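Local coordinates for protein dihydroorotase (Campylobacter jejuni subsp. jejuni, PDB 3PNU) that probably catalyses the reversible cyclization of N-carbamoyl-L-aspartate to (S)-dihydroorotate in pyrimidine biosynthesis, using two zinc ions per subunit, at residues E174-A177 / K178-R182; K200-E203 / N204-A207; L214-T217 / L218-I222; G278-S281 / A282-I285; E291-K294 / Q295-E299. One frame throughout, in Å; residues are numbered along the deposited sequence.

Interaction 1. Residues E174-A177 / K178-R182; sequences EKLA and KHFPR
K175 and H179, one helical turn apart, meet through two hydrogen bonds to one carbonyl oxygen, K175 O, at the C-terminal end of helix 170-179. Followed outward, the H179 side chain stays close to the K175 carbonyl: CB lies 3.3 Å from K175 O, CG passes 3.6 Å from it, and ND1 donates to that oxygen at 3.0 Å. Chi1, -80°, sets CG beside the backbone N of H179 and folds the ring back along the preceding turn, while chi2, 91°, turns the imidazole plane so that it contains the acceptor. H179 N also donates to K175 O, at 2.9 Å, and the two donors approach from opposite faces of the carbonyl plane. The ND1 bond fixes the rotation of the imidazole and the backbone bond holds the helical turn; as a donor, ND1 carries a hydrogen here.

The next residue keeps the helical pattern, F180 N bonding to L176 O at 2.9 Å, but F180 is where the backbone leaves helical angles. Its ring turns an edge to that same carbonyl oxygen, and CE2 packs against L176 CD2 at 4.2 Å. P181, which has no N-H to give, places its CA 3.4 Å from A177 O in a CA-H...O contact. On another side, the aliphatic part of K178 runs over the carbonyl of E174, with CG 3.3 Å from E174 O.

Helix 170-179 is the crossover of the beta-alpha-beta unit between strands 152-154 and 185-187; F180 leans on L142 and E143 of helix 135-147, while A177 and K178 touch Y202.

Interaction 2. Residues K200-E203 / N204-A207; sequences KDYE and NLYA
Y202 and L205 are the first and last residues of a type I beta turn that delivers the chain from helix 193-201 into strand 205-209, within a beta-alpha-beta unit of the barrel. N204, the third residue of the turn, has chi1 at 55°, which brings its CG between the backbone N and the carbonyl carbon and folds the amide back over the turn, OD1 lying 3.6 Å from Y202 CB. Its other amide atom, ND2, bonds to L183 O, so the side chain spans from the turn to the segment leading into strand 185-187.

L205 closes the turn: its N donates to Y202 O at 3.1 Å, with 163° at the hydrogen. The side chains of the same two residues lie side by side and point the same way, L205 CD1 sitting 4.0 Å from both CB and CD2 of Y202. Y202 OH reaches beyond the turn to E174.

Y206 continues the strand, its backbone paired with I185 and M187, and its ring swings back beside the turn, where OH comes within 3.8 Å of E203 O.

Interaction 3. Residues L214-T217 / L218-I222; sequences LIIT and LDDVI
A capping box opens helix 218-223, with T217 at the N-cap and D220 three residues on. Its firm half is T217 N, which donates to D220 OD2 at 2.9 Å with 161° at the hydrogen, meeting the carboxylate on its anti side. For the other half, T217 OG1 accepts only a weak bond, from D219 N, at 3.2 Å and 133°. A chi1 of 73° holds OG1 between the backbone N and the carbonyl carbon of T217, turned toward the first turn of the helix. The backbone adds a third link, D220 N to T217 O at 3.0 Å.

D220 OD2 has a second donor, a water 3.1 Å away that also donates to I215 O at 3.2 Å and so bridges the carboxylate to the approaching loop. The same oxygen lies 3.4 Å from I216 CB. Further round, I216 CD1 approaches V221 CG2 at 4.3 Å, a loose contact at the positions of a hydrophobic staple.

At the dimer interface, D219 OD1 accepts from V162 N of the second subunit, while D219 OD2 bonds to Y239 OH of its own chain; L218 and V221 also pack on the second subunit. The two donors on D220 OD2, together with the N-terminal end of the helix, would be expected to stabilise the negative carboxylate of D220.

Interaction 4. Residues G278-S281 / A282-I285; sequences GVFS and APVI
The backbone folds back at S281, where V284 N donates to S281 O at 3.0 Å with 157° at the hydrogen. Two side chains crowd the same acceptor: V284 CG2 comes to 3.3 Å and I285 CG1 to 3.2 Å from S281 O. For V284, chi1 of -63° places CG2 between the backbone N and the carbonyl carbon, the branch that reaches this oxygen. Two aliphatic carbons thus flank the oxygen alongside its amide donor.

This piece of chain leads from the loop after strand 256-258 into helix 285-296 of the TIM barrel. The S281 side chain is about 7 Å from that of D261, a zinc ligand, and the backbone N of A282 bonds to S262 OG, so the turn is joined to the segment just beyond that ligand.

On the other flank lies F280, whose CG is anti to the backbone N (chi1 172°), directing the ring alongside the following residues. The F280 and P283 side chains cross at about a right angle. CE2 and CZ do most of the touching: CE2 is 3.4 Å from both CD and CG of P283, and CZ is 3.5 Å from P283 CD. Across the ring, CE1 meets A282 CB at 4.1 Å. I46 and L49 of helix 40-51 also pack against the phenyl of F280.

Interaction 5. Residues E291-K294 / Q295-E299; sequences ELFK and QNSSE
E291 and Q295 are joined side chain to side chain, one helical turn apart. E291 leaves the backbone with CG anti to N and then bends at chi2, 55°, which curls the carboxylate along the helix toward Q295. The glutamine is bent as well, at chi2 -67°, and presents NE2 to E291 OE1 at 2.9 Å in a nearly straight bond, 173° at the hydrogen. Carboxylate and amide planes stand almost perpendicular; the acceptor lies in the amide plane, yet NE2 meets OE1 from above the carboxylate plane. Beside this side-chain bond the backbone bond Q295 N to E291 O measures 3.2 Å, and Q295 CG is 3.5 Å from that same carbonyl oxygen.

At the helix end N296 N reaches L292 O at 3.0 Å. S297 then leaves helical angles and sets its CB 3.4 Å from F293 CD2. OG of S297, 3.5 Å from the same ring carbon, bonds to F250 O, and the F250 ring meets that of F293 edge-to-face.

K294 NZ bonds to N23 OD1. S298 OG bonds to N301 N, so the C-terminal end of helix 285-296 leads through S297 to the N-cap of helix 299-314, on the outer surface of the TIM barrel.

In the fold
Read from the N terminus, the five contacts follow in series, each local to continuous chain, with none enclosing or crossing another; interactions 2 and 4 close turns. Interaction 1 ends helix 170-179 and interaction 2 carries helix 193-201 into strand 205-209; they touch directly, E174 OE2 meeting Y202 OH at 2.6 Å, so two successive beta-alpha-beta units are tied together. Interaction 3 begins helix 218-223 at the dimer interface. Interaction 4 leads into helix 285-296, whose C-terminal end is interaction 5. The latter reaches back to interaction 3 through I215 CD1 and L292 CD1, 3.8 Å apart. Interactions 1 and 4 lie on opposite sides of the chain's centre, about 33 Å between centres.

Interaction 1. Residues E174-A177 / K178-R182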
loop_
_atom_site.group_PDB
_atom_site.type_symbol
_atom_site.label_atom_id
_atom_site.label_comp_id
_atom_site.label_asym_id
_atom_site.label_seq_id
_atom_site.Cartn_x
_atom_site.Cartn_y
_atom_site.Cartn_z
ATOM N N GLU A 174 22.264 -13.003 -7.495
ATOM C CA GLU A 174 23.480 -13.590 -6.999
ATOM C C GLU A 174 23.903 -14.777 -7.873
ATOM O O GLU A 174 25.076 -14.885 -8.233
ATOM C CB GLU A 174 23.308 -13.991 -5.527
ATOM C CG GLU A 174 24.614 -14.319 -4.833
ATOM C CD GLU A 174 24.514 -14.346 -3.313
ATOM O OE1 GLU A 174 23.381 -14.422 -2.782
ATOM O OE2 GLU A 174 25.583 -14.288 -2.658
ATOM N N LYS A 175 22.964 -15.638 -8.258
ATOM C CA LYS A 175 23.341 -16.782 -9.066
ATOM C C LYS A 175 23.730 -16.350 -10.484
ATOM O O LYS A 175 24.664 -16.896 -11.072
ATOM C CB LYS A 175 22.282 -17.885 -9.073
ATOM C CG LYS A 175 21.129 -17.711 -10.017
ATOM C CD LYS A 175 20.307 -19.015 -10.083
ATOM C CE LYS A 175 19.186 -18.889 -11.097
ATOM N NZ LYS A 175 18.336 -20.104 -11.184
ATOM N N LEU A 176 23.031 -15.367 -11.035
ATOM C CA LEU A 176 23.386 -14.871 -12.337
ATOM C C LEU A 176 24.785 -14.273 -12.303
ATOM O O LEU A 176 25.534 -14.400 -13.257
ATOM C CB LEU A 176 22.399 -13.826 -12.811
ATOM C CG LEU A 176 20.997 -14.337 -13.093
ATOM C CD1 LEU A 176 20.112 -13.210 -13.563
ATOM C CD2 LEU A 176 21.034 -15.447 -14.134
ATOM N N ALA A 177 25.140 -13.617 -11.199
ATOM C CA ALA A 177 26.470 -12.999 -11.095
ATOM C C ALA A 177 27.571 -14.044 -11.030
ATOM O O ALA A 177 28.629 -13.878 -11.649
ATOM C CB ALA A 177 26.549 -12.121 -9.901
ATOM N N LYS A 178 27.333 -15.104 -10.267
ATOM C CA LYS A 178 28.319 -16.167 -10.104
ATOM C C LYS A 178 28.482 -16.991 -11.383
ATOM O O LYS A 178 29.592 -17.343 -11.752
ATOM C CB LYS A 178 27.945 -17.062 -8.924
ATOM C CG LYS A 178 27.979 -16.321 -7.604
ATOM C CD LYS A 178 27.864 -17.232 -6.379
ATOM C CE LYS A 178 26.518 -17.881 -6.240
ATOM N NZ LYS A 178 26.494 -18.725 -4.999
ATOM N N HIS A 179 27.370 -17.278 -12.052
ATOM C CA HIS A 179 27.381 -18.055 -13.269
ATOM C C HIS A 179 27.815 -17.252 -14.481
ATOM O O HIS A 179 28.259 -17.831 -15.451
ATOM C CB HIS A 179 26.009 -18.658 -13.549
ATOM C CG HIS A 179 25.705 -19.899 -12.765
ATOM N ND1 HIS A 179 25.073 -19.881 -11.539
ATOM C CD2 HIS A 179 25.926 -21.204 -13.050
ATOM C CE1 HIS A 179 24.926 -21.118 -11.097
ATOM N NE2 HIS A 179 25.434 -21.940 -11.995
ATOM N N PHE A 180 27.688 -15.931 -14.448
ATOM C CA PHE A 180 28.062 -15.107 -15.602
ATOM C C PHE A 180 28.900 -13.940 -15.109
ATOM O O PHE A 180 28.481 -12.800 -15.191
ATOM C CB PHE A 180 26.809 -14.641 -16.330
ATOM C CG PHE A 180 25.936 -15.777 -16.815
ATOM C CD1 PHE A 180 26.231 -16.450 -17.992
ATOM C CD2 PHE A 180 24.829 -16.177 -16.096
ATOM C CE1 PHE A 180 25.437 -17.494 -18.429
ATOM C CE2 PHE A 180 24.039 -17.204 -16.532
ATOM C CZ PHE A 180 24.341 -17.868 -17.698
ATOM N N PRO A 181 30.111 -14.230 -14.629
ATOM C CA PRO A 181 30.949 -13.238 -13.984
ATOM C C PRO A 181 31.505 -12.121 -14.841
ATOM O O PRO A 181 31.997 -11.143 -14.284
ATOM C CB PRO A 181 32.083 -14.070 -13.365
ATOM C CG PRO A 181 32.144 -15.317 -14.200
ATOM C CD PRO A 181 30.788 -15.535 -14.787
ATOM N N ARG A 182 31.433 -12.246 -16.160
ATOM C CA ARG A 182 31.918 -11.190 -17.040
ATOM C C ARG A 182 30.753 -10.397 -17.609
ATOM O O ARG A 182 30.949 -9.508 -18.426
ATOM C CB ARG A 182 32.774 -11.770 -18.173
ATOM C CG ARG A 182 33.983 -12.571 -17.670
ATOM C CD ARG A 182 34.764 -13.215 -18.815
ATOM N NE ARG A 182 33.895 -13.957 -19.737
ATOM C CZ ARG A 182 33.434 -15.197 -19.549
ATOM N NH1 ARG A 182 33.723 -15.881 -18.440
ATOM N NH2 ARG A 182 32.654 -15.748 -20.480
#

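Interaction 2. Residues K200-E203 / N204-A207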
loop_
_atom_site.group_PDB
_atom_site.type_symbol
_atom_site.label_atom_id
_atom_site.label_comp_id
_atom_site.label_asym_id
_atom_site.label_seq_id
_atom_site.Cartn_x
_atom_site.Cartn_y
_atom_site.Cartn_z
ATOM N N LYS A 200 27.760 -4.582 -3.282
ATOM C CA LYS A 200 29.171 -4.608 -2.887
ATOM C C LYS A 200 29.784 -5.997 -2.981
ATOM O O LYS A 200 30.981 -6.125 -2.981
ATOM C CB LYS A 200 29.312 -4.222 -1.416
ATOM C CG LYS A 200 28.596 -2.955 -0.928
ATOM C CD LYS A 200 29.287 -1.650 -1.250
ATOM C CE LYS A 200 28.578 -0.507 -0.497
ATOM N NZ LYS A 200 29.278 0.793 -0.562
ATOM N N ASP A 201 28.970 -7.048 -3.025
ATOM C CA ASP A 201 29.506 -8.419 -3.028
ATOM C C ASP A 201 29.986 -8.953 -4.370
ATOM O O ASP A 201 30.687 -9.952 -4.397
ATOM C CB ASP A 201 28.465 -9.414 -2.477
ATOM C CG ASP A 201 28.107 -9.173 -1.004
ATOM O OD1 ASP A 201 28.818 -8.410 -0.302
ATOM O OD2 ASP A 201 27.091 -9.768 -0.551
ATOM N N TYR A 202 29.597 -8.348 -5.488
ATOM C CA TYR A 202 30.027 -8.879 -6.792
ATOM C C TYR A 202 30.445 -7.754 -7.712
ATOM O O TYR A 202 29.727 -6.768 -7.872
ATOM C CB TYR A 202 28.922 -9.750 -7.430
ATOM C CG TYR A 202 28.577 -10.989 -6.621
ATOM C CD1 TYR A 202 29.181 -12.226 -6.886
ATOM C CD2 TYR A 202 27.647 -10.924 -5.573
ATOM C CE1 TYR A 202 28.864 -13.376 -6.118
ATOM C CE2 TYR A 202 27.325 -12.051 -4.815
ATOM C CZ TYR A 202 27.941 -13.275 -5.087
ATOM O OH TYR A 202 27.615 -14.368 -4.319
ATOM N N GLU A 203 31.610 -7.898 -8.321
ATOM C CA GLU A 203 32.147 -6.849 -9.195
ATOM C C GLU A 203 31.292 -6.557 -10.411
ATOM O O GLU A 203 31.301 -5.455 -10.898
ATOM C CB GLU A 203 33.561 -7.205 -9.654
ATOM C CG GLU A 203 34.566 -7.228 -8.519
ATOM C CD GLU A 203 35.897 -7.823 -8.928
ATOM O OE1 GLU A 203 36.582 -8.365 -8.038
ATOM O OE2 GLU A 203 36.251 -7.775 -10.129
ATOM N N ASN A 204 30.561 -7.549 -10.904
ATOM C CA ASN A 204 29.720 -7.342 -12.065
ATOM C C ASN A 204 28.288 -6.844 -11.760
ATOM O O ASN A 204 27.451 -6.747 -12.674
ATOM C CB ASN A 204 29.700 -8.588 -12.938
ATOM C CG ASN A 204 29.280 -9.833 -12.198
ATOM O OD1 ASN A 204 29.551 -9.999 -10.994
ATOM N ND2 ASN A 204 28.637 -10.747 -12.926
ATOM N N LEU A 205 28.006 -6.521 -10.490
ATOM C CA LEU A 205 26.709 -5.966 -10.130
ATOM C C LEU A 205 26.778 -4.450 -10.066
ATOM O O LEU A 205 27.716 -3.887 -9.498
ATOM C CB LEU A 205 26.196 -6.513 -8.801
ATOM C CG LEU A 205 25.638 -7.924 -8.808
ATOM C CD1 LEU A 205 25.205 -8.269 -7.373
ATOM C CD2 LEU A 205 24.473 -8.041 -9.780
ATOM N N TYR A 206 25.769 -3.809 -10.661
ATOM C CA TYR A 206 25.645 -2.372 -10.685
ATOM C C TYR A 206 24.202 -2.065 -10.331
ATOM O O TYR A 206 23.405 -2.982 -10.165
ATOM C CB TYR A 206 25.988 -1.827 -12.080
ATOM C CG TYR A 206 27.416 -2.123 -12.522
ATOM C CD1 TYR A 206 28.448 -1.255 -12.213
ATOM C CD2 TYR A 206 27.722 -3.266 -13.235
ATOM C CE1 TYR A 206 29.737 -1.521 -12.591
ATOM C CE2 TYR A 206 29.022 -3.530 -13.639
ATOM C CZ TYR A 206 30.017 -2.656 -13.307
ATOM O OH TYR A 206 31.313 -2.904 -13.685
ATOM N N ALA A 207 23.852 -0.785 -10.222
ATOM C CA ALA A 207 22.477 -0.429 -9.891
ATOM C C ALA A 207 22.080 0.975 -10.316
ATOM O O ALA A 207 22.927 1.855 -10.494
ATOM C CB ALA A 207 22.251 -0.597 -8.381
#

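Interaction 3. Residues L214-T217 / L218-I222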
loop_
_atom_site.group_PDB
_atom_site.type_symbol
_atom_site.label_atom_id
_atom_site.label_comp_id
_atom_site.label_asym_id
_atom_site.label_seq_id
_atom_site.Cartn_x
_atom_site.Cartn_y
_atom_site.Cartn_z
ATOM N N LEU A 214 14.547 7.933 -3.109
ATOM C CA LEU A 214 15.483 8.608 -2.209
ATOM C C LEU A 214 14.700 9.433 -1.196
ATOM O O LEU A 214 15.242 9.856 -0.182
ATOM C CB LEU A 214 16.398 9.568 -2.966
ATOM C CG LEU A 214 17.488 8.942 -3.817
ATOM C CD1 LEU A 214 18.116 10.018 -4.717
ATOM C CD2 LEU A 214 18.514 8.231 -2.929
ATOM N N ILE A 215 13.415 9.642 -1.494
ATOM C CA ILE A 215 12.566 10.514 -0.712
ATOM C C ILE A 215 11.446 9.838 0.098
ATOM O O ILE A 215 11.317 10.098 1.289
ATOM C CB ILE A 215 11.933 11.562 -1.665
ATOM C CG1 ILE A 215 13.042 12.388 -2.347
ATOM C CG2 ILE A 215 10.987 12.478 -0.906
ATOM C CD1 ILE A 215 12.556 13.371 -3.434
ATOM N N ILE A 216 10.664 8.967 -0.541
ATOM C CA ILE A 216 9.501 8.359 0.123
ATOM C C ILE A 216 9.710 6.961 0.734
ATOM O O ILE A 216 10.675 6.261 0.406
ATOM C CB ILE A 216 8.302 8.269 -0.861
ATOM C CG1 ILE A 216 8.501 7.153 -1.881
ATOM C CG2 ILE A 216 8.076 9.619 -1.557
ATOM C CD1 ILE A 216 7.343 6.954 -2.803
ATOM N N THR A 217 8.800 6.592 1.637
ATOM C CA THR A 217 8.740 5.250 2.229
ATOM C C THR A 217 7.294 4.789 2.079
ATOM O O THR A 217 6.435 5.555 1.640
ATOM C CB THR A 217 9.091 5.191 3.724
ATOM O OG1 THR A 217 8.017 5.742 4.499
ATOM C CG2 THR A 217 10.398 5.894 4.020
ATOM N N LEU A 218 7.015 3.540 2.452
ATOM C CA LEU A 218 5.646 3.021 2.374
ATOM C C LEU A 218 4.646 3.932 3.118
ATOM O O LEU A 218 3.502 4.061 2.704
ATOM C CB LEU A 218 5.570 1.596 2.947
ATOM C CG LEU A 218 4.244 0.858 2.725
ATOM C CD1 LEU A 218 3.982 0.677 1.226
ATOM C CD2 LEU A 218 4.229 -0.492 3.444
ATOM N N ASP A 219 5.072 4.540 4.216
ATOM C CA ASP A 219 4.197 5.446 4.988
ATOM C C ASP A 219 3.589 6.580 4.144
ATOM O O ASP A 219 2.444 6.962 4.370
ATOM C CB ASP A 219 4.938 6.033 6.196
ATOM C CG ASP A 219 5.081 5.051 7.345
ATOM O OD1 ASP A 219 4.385 4.019 7.359
ATOM O OD2 ASP A 219 5.882 5.320 8.255
ATOM N N ASP A 220 4.337 7.089 3.168
ATOM C CA ASP A 220 3.859 8.163 2.298
ATOM C C ASP A 220 2.815 7.648 1.364
ATOM O O ASP A 220 1.928 8.390 0.956
ATOM C CB ASP A 220 5.017 8.753 1.485
ATOM C CG ASP A 220 6.075 9.371 2.365
ATOM O OD1 ASP A 220 5.721 10.252 3.165
ATOM O OD2 ASP A 220 7.258 8.991 2.264
ATOM N N VAL A 221 2.910 6.368 1.020
ATOM C CA VAL A 221 1.968 5.769 0.104
ATOM C C VAL A 221 0.684 5.307 0.792
ATOM O O VAL A 221 -0.396 5.473 0.235
ATOM C CB VAL A 221 2.592 4.552 -0.642
ATOM C CG1 VAL A 221 1.611 4.000 -1.679
ATOM C CG2 VAL A 221 3.881 4.935 -1.324
ATOM N N ILE A 222 0.781 4.705 1.976
ATOM C CA ILE A 222 -0.420 4.208 2.661
ATOM C C ILE A 222 -0.474 4.422 4.165
ATOM O O ILE A 222 -1.345 3.889 4.808
ATOM C CB ILE A 222 -0.676 2.689 2.407
ATOM C CG1 ILE A 222 0.503 1.847 2.882
ATOM C CG2 ILE A 222 -0.996 2.408 0.950
ATOM C CD1 ILE A 222 0.304 0.387 2.708
HETATM O O HOH W 1 8.634 11.697 1.948
#

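Interaction 4. Residues G278-S281 / A282-I285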
loop_
_atom_site.group_PDB
_atom_site.type_symbol
_atom_site.label_atom_id
_atom_site.label_comp_id
_atom_site.label_asym_id
_atom_site.label_seq_id
_atom_site.Cartn_x
_atom_site.Cartn_y
_atom_site.Cartn_z
ATOM N N GLY A 278 3.536 3.823 -11.134
ATOM C CA GLY A 278 4.438 4.710 -11.833
ATOM C C GLY A 278 4.391 6.138 -11.347
ATOM O O GLY A 278 3.329 6.656 -11.016
ATOM N N VAL A 279 5.569 6.751 -11.282
ATOM C CA VAL A 279 5.721 8.144 -10.930
ATOM C C VAL A 279 6.308 8.795 -12.171
ATOM O O VAL A 279 7.239 8.265 -12.772
ATOM C CB VAL A 279 6.678 8.340 -9.770
ATOM C CG1 VAL A 279 6.891 9.812 -9.525
ATOM C CG2 VAL A 279 6.149 7.649 -8.525
ATOM N N PHE A 280 5.744 9.920 -12.585
ATOM C CA PHE A 280 6.245 10.653 -13.759
ATOM C C PHE A 280 6.997 11.828 -13.214
ATOM O O PHE A 280 6.424 12.891 -12.997
ATOM C CB PHE A 280 5.098 11.101 -14.671
ATOM C CG PHE A 280 5.529 12.016 -15.784
ATOM C CD1 PHE A 280 6.253 11.526 -16.861
ATOM C CD2 PHE A 280 5.193 13.363 -15.762
ATOM C CE1 PHE A 280 6.648 12.366 -17.891
ATOM C CE2 PHE A 280 5.578 14.209 -16.788
ATOM C CZ PHE A 280 6.306 13.713 -17.857
ATOM N N SER A 281 8.292 11.615 -12.990
ATOM C CA SER A 281 9.174 12.617 -12.383
ATOM C C SER A 281 10.081 13.410 -13.352
ATOM O O SER A 281 10.794 14.301 -12.918
ATOM C CB SER A 281 10.068 11.892 -11.370
ATOM O OG SER A 281 10.772 10.818 -11.998
ATOM N N ALA A 282 10.048 13.084 -14.643
ATOM C CA ALA A 282 10.931 13.732 -15.642
ATOM C C ALA A 282 11.051 15.241 -15.489
ATOM O O ALA A 282 12.148 15.765 -15.339
ATOM C CB ALA A 282 10.496 13.381 -17.055
ATOM N N PRO A 283 9.921 15.954 -15.516
ATOM C CA PRO A 283 10.000 17.414 -15.417
ATOM C C PRO A 283 10.615 18.006 -14.170
ATOM O O PRO A 283 10.995 19.148 -14.192
ATOM C CB PRO A 283 8.533 17.864 -15.481
ATOM C CG PRO A 283 7.707 16.610 -15.595
ATOM C CD PRO A 283 8.599 15.497 -15.975
ATOM N N VAL A 284 10.738 17.254 -13.097
ATOM C CA VAL A 284 11.210 17.851 -11.848
ATOM C C VAL A 284 12.495 17.270 -11.270
ATOM O O VAL A 284 12.946 17.702 -10.204
ATOM C CB VAL A 284 10.071 17.749 -10.792
ATOM C CG1 VAL A 284 8.846 18.569 -11.233
ATOM C CG2 VAL A 284 9.647 16.271 -10.571
ATOM N N ILE A 285 13.115 16.332 -11.994
ATOM C CA ILE A 285 14.319 15.619 -11.496
ATOM C C ILE A 285 15.492 16.486 -11.086
ATOM O O ILE A 285 15.951 16.434 -9.940
ATOM C CB ILE A 285 14.875 14.643 -12.551
ATOM C CG1 ILE A 285 13.886 13.519 -12.829
ATOM C CG2 ILE A 285 16.208 14.068 -12.070
ATOM C CD1 ILE A 285 14.139 12.780 -14.117
#

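Interaction 5. Residues E291-K294 / Q295-E299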
loop_
_atom_site.group_PDB
_atom_site.type_symbol
_atom_site.label_atom_id
_atom_site.label_comp_id
_atom_site.label_asym_id
_atom_site.label_seq_id
_atom_site.Cartn_x
_atom_site.Cartn_y
_atom_site.Cartn_z
ATOM N N GLU A 291 18.313 20.272 -4.920
ATOM C CA GLU A 291 18.004 20.597 -3.510
ATOM C C GLU A 291 18.511 19.494 -2.554
ATOM O O GLU A 291 19.196 19.786 -1.554
ATOM C CB GLU A 291 16.494 20.897 -3.342
ATOM C CG GLU A 291 15.958 21.128 -1.889
ATOM C CD GLU A 291 16.672 22.235 -1.082
ATOM O OE1 GLU A 291 16.363 22.389 0.127
ATOM O OE2 GLU A 291 17.541 22.943 -1.625
ATOM N N LEU A 292 18.191 18.237 -2.884
ATOM C CA LEU A 292 18.607 17.081 -2.082
ATOM C C LEU A 292 20.093 17.007 -1.845
ATOM O O LEU A 292 20.540 16.836 -0.704
ATOM C CB LEU A 292 18.161 15.782 -2.764
ATOM C CG LEU A 292 16.746 15.317 -2.459
ATOM C CD1 LEU A 292 16.280 14.288 -3.481
ATOM C CD2 LEU A 292 16.730 14.774 -1.024
ATOM N N PHE A 293 20.867 17.114 -2.922
ATOM C CA PHE A 293 22.325 17.040 -2.786
ATOM C C PHE A 293 22.939 18.217 -2.010
ATOM O O PHE A 293 23.935 18.018 -1.324
ATOM C CB PHE A 293 23.014 16.759 -4.131
ATOM C CG PHE A 293 22.974 15.302 -4.519
ATOM C CD1 PHE A 293 21.787 14.717 -4.943
ATOM C CD2 PHE A 293 24.126 14.509 -4.431
ATOM C CE1 PHE A 293 21.741 13.371 -5.279
ATOM C CE2 PHE A 293 24.089 13.172 -4.762
ATOM C CZ PHE A 293 22.891 12.599 -5.196
ATOM N N LYS A 294 22.365 19.425 -2.089
ATOM C CA LYS A 294 22.892 20.528 -1.249
ATOM C C LYS A 294 22.725 20.210 0.239
ATOM O O LYS A 294 23.671 20.326 1.024
ATOM C CB LYS A 294 22.207 21.861 -1.505
ATOM C CG LYS A 294 22.690 22.614 -2.713
ATOM C CD LYS A 294 22.127 24.048 -2.710
ATOM C CE LYS A 294 22.640 24.907 -1.533
ATOM N NZ LYS A 294 22.073 26.298 -1.568
ATOM N N GLN A 295 21.515 19.797 0.616
ATOM C CA GLN A 295 21.224 19.499 2.019
ATOM C C GLN A 295 22.014 18.319 2.568
ATOM O O GLN A 295 22.394 18.320 3.740
ATOM C CB GLN A 295 19.727 19.208 2.214
ATOM C CG GLN A 295 18.753 20.346 1.837
ATOM C CD GLN A 295 18.865 21.575 2.738
ATOM O OE1 GLN A 295 19.589 21.568 3.743
ATOM N NE2 GLN A 295 18.136 22.641 2.377
ATOM N N ASN A 296 22.276 17.320 1.723
ATOM C CA ASN A 296 22.913 16.084 2.187
ATOM C C ASN A 296 24.221 15.667 1.534
ATOM O O ASN A 296 24.868 14.728 2.011
ATOM C CB ASN A 296 21.910 14.936 1.989
ATOM C CG ASN A 296 20.576 15.194 2.684
ATOM O OD1 ASN A 296 19.570 15.463 2.030
ATOM N ND2 ASN A 296 20.578 15.159 4.009
ATOM N N SER A 297 24.637 16.344 0.471
ATOM C CA SER A 297 25.831 15.894 -0.247
ATOM C C SER A 297 26.622 17.051 -0.865
ATOM O O SER A 297 26.576 18.169 -0.359
ATOM C CB SER A 297 25.381 14.896 -1.337
ATOM O OG SER A 297 26.450 14.114 -1.838
ATOM N N SER A 298 27.345 16.768 -1.951
ATOM C CA SER A 298 28.140 17.770 -2.640
ATOM C C SER A 298 27.770 17.831 -4.107
ATOM O O SER A 298 27.174 16.896 -4.653
ATOM C CB SER A 298 29.615 17.418 -2.538
ATOM O OG SER A 298 29.891 16.238 -3.270
ATOM N N GLU A 299 28.141 18.930 -4.751
ATOM C CA GLU A 299 27.891 19.101 -6.182
ATOM C C GLU A 299 28.660 18.029 -6.957
ATOM O O GLU A 299 28.191 17.541 -7.995
ATOM C CB GLU A 299 28.328 20.496 -6.635
ATOM C CG GLU A 299 28.018 20.841 -8.103
ATOM C CD GLU A 299 28.361 22.296 -8.459
ATOM O OE1 GLU A 299 27.967 22.759 -9.558
ATOM O OE2 GLU A 299 29.013 22.977 -7.630
#